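Local coordinates for Obg-like ATPase 1 (Schizosaccharomyces pombe, PDB 1NI3), which hydrolyses ATP and, less efficiently, GTP, and negatively regulates the G2/M transition of the cell cycle, at residues P58-V63 and F86-D91; N20-I25 and A115-Y120. One frame throughout, in Å; residues are numbered along the deposited sequence.

Interaction 1. Residues P58-V63 and F86-D91; sequences PEEAKV and FLTVFD
Val-63 and Val-89 meet through their CG2 methyls, 3.8 Å apart, on the tightly packed face of an antiparallel pairing that also carries Ala-61 and Leu-87. Backbone bonds zip the strands together in pairs: Ala-61 and Val-89 exchange N-H and C=O, as do Val-63 and Leu-87, and the N-H of Asp-91 extends the pattern to Glu-59 O at 2.9 Å.

The other face, of Glu-60, Lys-62, Thr-88 and Phe-90, is the more solvent-exposed and mixes a ring with charged groups. With CG anti to the backbone N (chi1 178°), Glu-60 runs out extended beside the Phe-90 ring, at an oblique angle to it, its CB 3.2 Å from CE2, and the carboxylate and ring planes are turned only 24° apart. Its OE2 forms a salt bridge with Lys-62 NZ at 3.1 Å, and that amine bonds weakly to Thr-88 OG1. A serine in place of Phe-90 would probably open a gap beside the CB and CG of Glu-60 and leave its carboxylate held mainly by Lys-62. At the loop end, a water bridges Asp-91 OD2 and Pro-58 O.

Helix 33-42 covers the apolar face, with Phe-37 and Thr-41 on Ala-61 and Ile-40 on Val-63, while strand 22-27 pairs with the far edge of strand 81-90, an order consistent with the P-loop GTPase fold.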
loop_
_atom_site.group_PDB
_atom_site.type_symbol
_atom_site.label_atom_id
_atom_site.label_comp_id
_atom_site.label_asym_id
_atom_site.label_seq_id
_atom_site.Cartn_x
_atom_site.Cartn_y
_atom_site.Cartn_z
ATOM N N PRO A 58 -11.828 -10.337 -10.910
ATOM C CA PRO A 58 -10.800 -11.374 -11.005
ATOM C C PRO A 58 -9.371 -10.897 -10.734
ATOM O O PRO A 58 -8.614 -11.578 -10.052
ATOM C CB PRO A 58 -10.985 -11.900 -12.422
ATOM C CG PRO A 58 -12.454 -11.757 -12.625
ATOM C CD PRO A 58 -12.719 -10.375 -12.082
ATOM N N GLU A 59 -8.998 -9.734 -11.259
ATOM C CA GLU A 59 -7.641 -9.227 -11.045
ATOM C C GLU A 59 -7.527 -8.401 -9.772
ATOM O O GLU A 59 -6.468 -7.836 -9.475
ATOM C CB GLU A 59 -7.184 -8.377 -12.230
ATOM C CG GLU A 59 -7.111 -9.115 -13.545
ATOM C CD GLU A 59 -8.453 -9.622 -13.982
ATOM O OE1 GLU A 59 -9.396 -8.801 -14.072
ATOM O OE2 GLU A 59 -8.568 -10.843 -14.230
ATOM N N GLU A 60 -8.623 -8.324 -9.026
ATOM C CA GLU A 60 -8.639 -7.577 -7.780
ATOM C C GLU A 60 -8.821 -8.509 -6.598
ATOM O O GLU A 60 -9.665 -9.402 -6.624
ATOM C CB GLU A 60 -9.776 -6.551 -7.767
ATOM C CG GLU A 60 -9.864 -5.772 -6.462
ATOM C CD GLU A 60 -10.840 -4.614 -6.526
ATOM O OE1 GLU A 60 -12.017 -4.854 -6.871
ATOM O OE2 GLU A 60 -10.431 -3.464 -6.240
ATOM N N ALA A 61 -8.029 -8.283 -5.560
ATOM C CA ALA A 61 -8.120 -9.071 -4.347
ATOM C C ALA A 61 -8.320 -8.125 -3.162
ATOM O O ALA A 61 -7.627 -7.111 -3.047
ATOM C CB ALA A 61 -6.852 -9.905 -4.164
ATOM N N LYS A 62 -9.304 -8.440 -2.320
ATOM C CA LYS A 62 -9.605 -7.660 -1.113
ATOM C C LYS A 62 -8.993 -8.454 0.043
ATOM O O LYS A 62 -9.642 -9.348 0.587
ATOM C CB LYS A 62 -11.121 -7.573 -0.866
ATOM C CG LYS A 62 -11.964 -6.888 -1.937
ATOM C CD LYS A 62 -11.649 -5.409 -2.027
ATOM C CE LYS A 62 -12.340 -4.729 -3.201
ATOM N NZ LYS A 62 -11.733 -3.384 -3.447
ATOM N N VAL A 63 -7.753 -8.157 0.418
ATOM C CA VAL A 63 -7.115 -8.911 1.500
ATOM C C VAL A 63 -7.443 -8.300 2.864
ATOM O O VAL A 63 -7.343 -7.086 3.058
ATOM C CB VAL A 63 -5.588 -8.949 1.323
ATOM C CG1 VAL A 63 -4.965 -10.000 2.238
ATOM C CG2 VAL A 63 -5.271 -9.225 -0.113
ATOM N N PHE A 86 -9.704 -3.813 4.961
ATOM C CA PHE A 86 -9.244 -4.457 3.745
ATOM C C PHE A 86 -8.243 -3.662 2.940
ATOM O O PHE A 86 -8.401 -2.451 2.764
ATOM C CB PHE A 86 -10.430 -4.817 2.854
ATOM C CG PHE A 86 -11.268 -5.927 3.406
ATOM C CD1 PHE A 86 -12.420 -5.663 4.128
ATOM C CD2 PHE A 86 -10.881 -7.252 3.238
ATOM C CE1 PHE A 86 -13.187 -6.707 4.674
ATOM C CE2 PHE A 86 -11.642 -8.300 3.782
ATOM C CZ PHE A 86 -12.795 -8.024 4.501
ATOM N N LEU A 87 -7.192 -4.346 2.482
ATOM C CA LEU A 87 -6.172 -3.743 1.617
ATOM C C LEU A 87 -6.443 -4.280 0.215
ATOM O O LEU A 87 -6.488 -5.496 -0.004
ATOM C CB LEU A 87 -4.738 -4.150 2.003
ATOM C CG LEU A 87 -3.695 -3.714 0.952
ATOM C CD1 LEU A 87 -3.604 -2.199 0.931
ATOM C CD2 LEU A 87 -2.336 -4.314 1.242
ATOM N N THR A 88 -6.640 -3.372 -0.727
ATOM C CA THR A 88 -6.895 -3.755 -2.106
ATOM C C THR A 88 -5.556 -4.069 -2.798
ATOM O O THR A 88 -4.580 -3.318 -2.683
ATOM C CB THR A 88 -7.638 -2.626 -2.839
ATOM O OG1 THR A 88 -8.872 -2.370 -2.156
ATOM C CG2 THR A 88 -7.935 -3.015 -4.281
ATOM N N VAL A 89 -5.497 -5.197 -3.495
ATOM C CA VAL A 89 -4.280 -5.586 -4.186
ATOM C C VAL A 89 -4.607 -5.969 -5.625
ATOM O O VAL A 89 -5.378 -6.897 -5.868
ATOM C CB VAL A 89 -3.604 -6.769 -3.452
ATOM C CG1 VAL A 89 -2.263 -7.106 -4.101
ATOM C CG2 VAL A 89 -3.425 -6.435 -1.990
ATOM N N PHE A 90 -4.016 -5.246 -6.574
ATOM C CA PHE A 90 -4.260 -5.508 -7.988
ATOM C C PHE A 90 -3.196 -6.302 -8.717
ATOM O O PHE A 90 -1.984 -6.091 -8.540
ATOM C CB PHE A 90 -4.507 -4.210 -8.748
ATOM C CG PHE A 90 -5.948 -3.792 -8.753
ATOM C CD1 PHE A 90 -6.358 -2.650 -8.081
ATOM C CD2 PHE A 90 -6.912 -4.563 -9.403
ATOM C CE1 PHE A 90 -7.701 -2.286 -8.050
ATOM C CE2 PHE A 90 -8.262 -4.201 -9.374
ATOM C CZ PHE A 90 -8.658 -3.066 -8.702
ATOM N N ASP A 91 -3.682 -7.227 -9.540
ATOM C CA ASP A 91 -2.838 -8.083 -10.353
ATOM C C ASP A 91 -2.601 -7.398 -11.701
ATOM O O ASP A 91 -3.188 -7.755 -12.716
ATOM C CB ASP A 91 -3.517 -9.434 -10.549
ATOM C CG ASP A 91 -2.763 -10.321 -11.501
ATOM O OD1 ASP A 91 -1.512 -10.287 -11.463
ATOM O OD2 ASP A 91 -3.414 -11.056 -12.277
HETATM O O HOH W 1 -6.110 -11.889 -12.079
#

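Interaction 2. Residues N20-I25 and A115-Y120; sequences NLKTGI and AVDAIY
The Tyr-120 ring, the carboxylate of Asp-117 and the peptide groups are the flat elements joining 20-25 to 115-120. Thr-23 approaches the ring obliquely, its OG1 3.2 Å from Tyr-120 CE2; that hydroxyl is hydrogen-bonded to Thr-88 O, and the phenol OH to Ile-297 O, so each polar end is tied down beyond this pair. Leu-21 crosses the Asp-117 side chain at about a right angle, bringing CD2 to 3.9 Å from OD1, which forms a salt bridge with Arg-16. The other oxygen, OD2, accepts the backbone N-H of Lys-22 on its anti side at 3.0 Å, the amide lying 27° out of the carboxylate plane yet the bond nearly straight at 173°. Asp-117 can reach back in this way because its CG lies beside its own backbone N (chi1 -52°).

Two amides converge on Lys-22 O: Asp-117 N at 2.8 Å, and Ala-118 N more weakly. Farther along, parallel strand bonding takes over, Gly-24 N giving to Ala-118 O and Gly-24 O accepting from Tyr-120 N at 3.0 Å. Val-116 packs its CG2 against the backbone at Gly-24.

The pairing lies in the middle of the nucleotide-binding domain's sheet. Strand 81-90 flanks 22-27 through Thr-88 and Phe-90, strand 227-232 continues beyond Ile-119, and Ile-25 packs near Lys-33, a predicted ATP ligand at the start of helix 33-42.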
loop_
_atom_site.group_PDB
_atom_site.type_symbol
_atom_site.label_atom_id
_atom_site.label_comp_id
_atom_site.label_asym_id
_atom_site.label_seq_id
_atom_site.Cartn_x
_atom_site.Cartn_y
_atom_site.Cartn_z
ATOM N N ASN A 20 -9.974 5.130 -0.012
ATOM C CA ASN A 20 -9.896 3.938 -0.851
ATOM C C ASN A 20 -8.676 3.953 -1.766
ATOM O O ASN A 20 -8.808 4.115 -2.978
ATOM C CB ASN A 20 -11.159 3.812 -1.688
ATOM C CG ASN A 20 -11.535 5.111 -2.329
ATOM O OD1 ASN A 20 -12.176 5.954 -1.710
ATOM N ND2 ASN A 20 -11.111 5.301 -3.575
ATOM N N LEU A 21 -7.494 3.790 -1.174
ATOM C CA LEU A 21 -6.230 3.754 -1.909
ATOM C C LEU A 21 -5.961 2.273 -2.194
ATOM O O LEU A 21 -6.347 1.414 -1.399
ATOM C CB LEU A 21 -5.113 4.326 -1.033
ATOM C CG LEU A 21 -5.359 5.748 -0.541
ATOM C CD1 LEU A 21 -4.263 6.245 0.409
ATOM C CD2 LEU A 21 -5.440 6.614 -1.769
ATOM N N LYS A 22 -5.322 1.958 -3.317
ATOM C CA LYS A 22 -5.048 0.555 -3.642
ATOM C C LYS A 22 -3.572 0.299 -3.994
ATOM O O LYS A 22 -2.820 1.236 -4.262
ATOM C CB LYS A 22 -5.957 0.120 -4.795
ATOM C CG LYS A 22 -5.931 1.062 -6.003
ATOM C CD LYS A 22 -7.132 0.903 -6.942
ATOM C CE LYS A 22 -8.430 1.433 -6.317
ATOM N NZ LYS A 22 -8.837 0.680 -5.091
ATOM N N THR A 23 -3.160 -0.967 -3.966
ATOM C CA THR A 23 -1.785 -1.342 -4.286
ATOM C C THR A 23 -1.845 -2.338 -5.438
ATOM O O THR A 23 -2.797 -3.121 -5.534
ATOM C CB THR A 23 -1.090 -2.060 -3.116
ATOM O OG1 THR A 23 -1.663 -3.362 -2.939
ATOM C CG2 THR A 23 -1.268 -1.284 -1.828
ATOM N N GLY A 24 -0.837 -2.309 -6.310
ATOM C CA GLY A 24 -0.798 -3.225 -7.440
ATOM C C GLY A 24 0.508 -3.988 -7.420
ATOM O O GLY A 24 1.509 -3.467 -6.929
ATOM N N ILE A 25 0.500 -5.225 -7.912
ATOM C CA ILE A 25 1.716 -6.036 -7.941
ATOM C C ILE A 25 2.554 -5.837 -9.218
ATOM O O ILE A 25 2.126 -6.165 -10.330
ATOM C CB ILE A 25 1.379 -7.511 -7.825
ATOM C CG1 ILE A 25 0.580 -7.731 -6.544
ATOM C CG2 ILE A 25 2.658 -8.358 -7.884
ATOM C CD1 ILE A 25 0.334 -9.189 -6.186
ATOM N N ALA A 115 -3.063 3.581 -12.090
ATOM C CA ALA A 115 -4.329 3.613 -11.381
ATOM C C ALA A 115 -4.191 3.113 -9.955
ATOM O O ALA A 115 -5.173 2.986 -9.224
ATOM C CB ALA A 115 -5.356 2.773 -12.123
ATOM N N VAL A 116 -2.958 2.853 -9.553
ATOM C CA VAL A 116 -2.684 2.320 -8.223
ATOM C C VAL A 116 -1.950 3.368 -7.351
ATOM O O VAL A 116 -1.558 4.430 -7.848
ATOM C CB VAL A 116 -1.894 0.988 -8.395
ATOM C CG1 VAL A 116 -0.499 1.078 -7.807
ATOM C CG2 VAL A 116 -2.698 -0.158 -7.843
ATOM N N ASP A 117 -1.771 3.100 -6.056
ATOM C CA ASP A 117 -1.120 4.076 -5.167
ATOM C C ASP A 117 0.125 3.577 -4.426
ATOM O O ASP A 117 0.895 4.379 -3.906
ATOM C CB ASP A 117 -2.135 4.569 -4.149
ATOM C CG ASP A 117 -3.391 5.056 -4.797
ATOM O OD1 ASP A 117 -3.444 6.262 -5.143
ATOM O OD2 ASP A 117 -4.316 4.232 -4.991
ATOM N N ALA A 118 0.304 2.257 -4.368
ATOM C CA ALA A 118 1.451 1.632 -3.715
ATOM C C ALA A 118 1.841 0.380 -4.496
ATOM O O ALA A 118 1.007 -0.489 -4.760
ATOM C CB ALA A 118 1.105 1.289 -2.279
ATOM N N ILE A 119 3.118 0.300 -4.844
ATOM C CA ILE A 119 3.649 -0.808 -5.612
ATOM C C ILE A 119 4.297 -1.929 -4.809
ATOM O O ILE A 119 5.072 -1.695 -3.875
ATOM C CB ILE A 119 4.693 -0.297 -6.639
ATOM C CG1 ILE A 119 3.992 0.330 -7.829
ATOM C CG2 ILE A 119 5.584 -1.428 -7.116
ATOM C CD1 ILE A 119 4.917 0.744 -8.894
ATOM N N TYR A 120 3.959 -3.151 -5.191
ATOM C CA TYR A 120 4.515 -4.338 -4.575
ATOM C C TYR A 120 5.454 -4.904 -5.631
ATOM O O TYR A 120 5.009 -5.590 -6.544
ATOM C CB TYR A 120 3.411 -5.343 -4.300
ATOM C CG TYR A 120 2.760 -5.168 -2.950
ATOM C CD1 TYR A 120 3.522 -5.194 -1.800
ATOM C CD2 TYR A 120 1.379 -5.045 -2.821
ATOM C CE1 TYR A 120 2.942 -5.113 -0.551
ATOM C CE2 TYR A 120 0.774 -4.966 -1.574
ATOM C CZ TYR A 120 1.568 -5.003 -0.441
ATOM O OH TYR A 120 1.013 -4.953 0.810
#

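From the N terminus the chain first lays down strand 22-27, then passes through the Walker A region and helix 33-42 to strand 60-65. It turns back through helix 68-77 into strand 81-90, where interaction 1 closes a short antiparallel excursion. Only after helix 107-113 does strand 118-124 arrive to complete interaction 2, so the larger loop encloses the smaller one and the two do not cross. Strand 22-27 is the neighbour common to both: it pairs with 118-124 along one edge and with 81-90 along the other, where Phe-90 N and O lie 2.7 Å from Thr-23 O and Ile-25 N, probable hydrogen bonds. One continuous sheet thus joins both contacts.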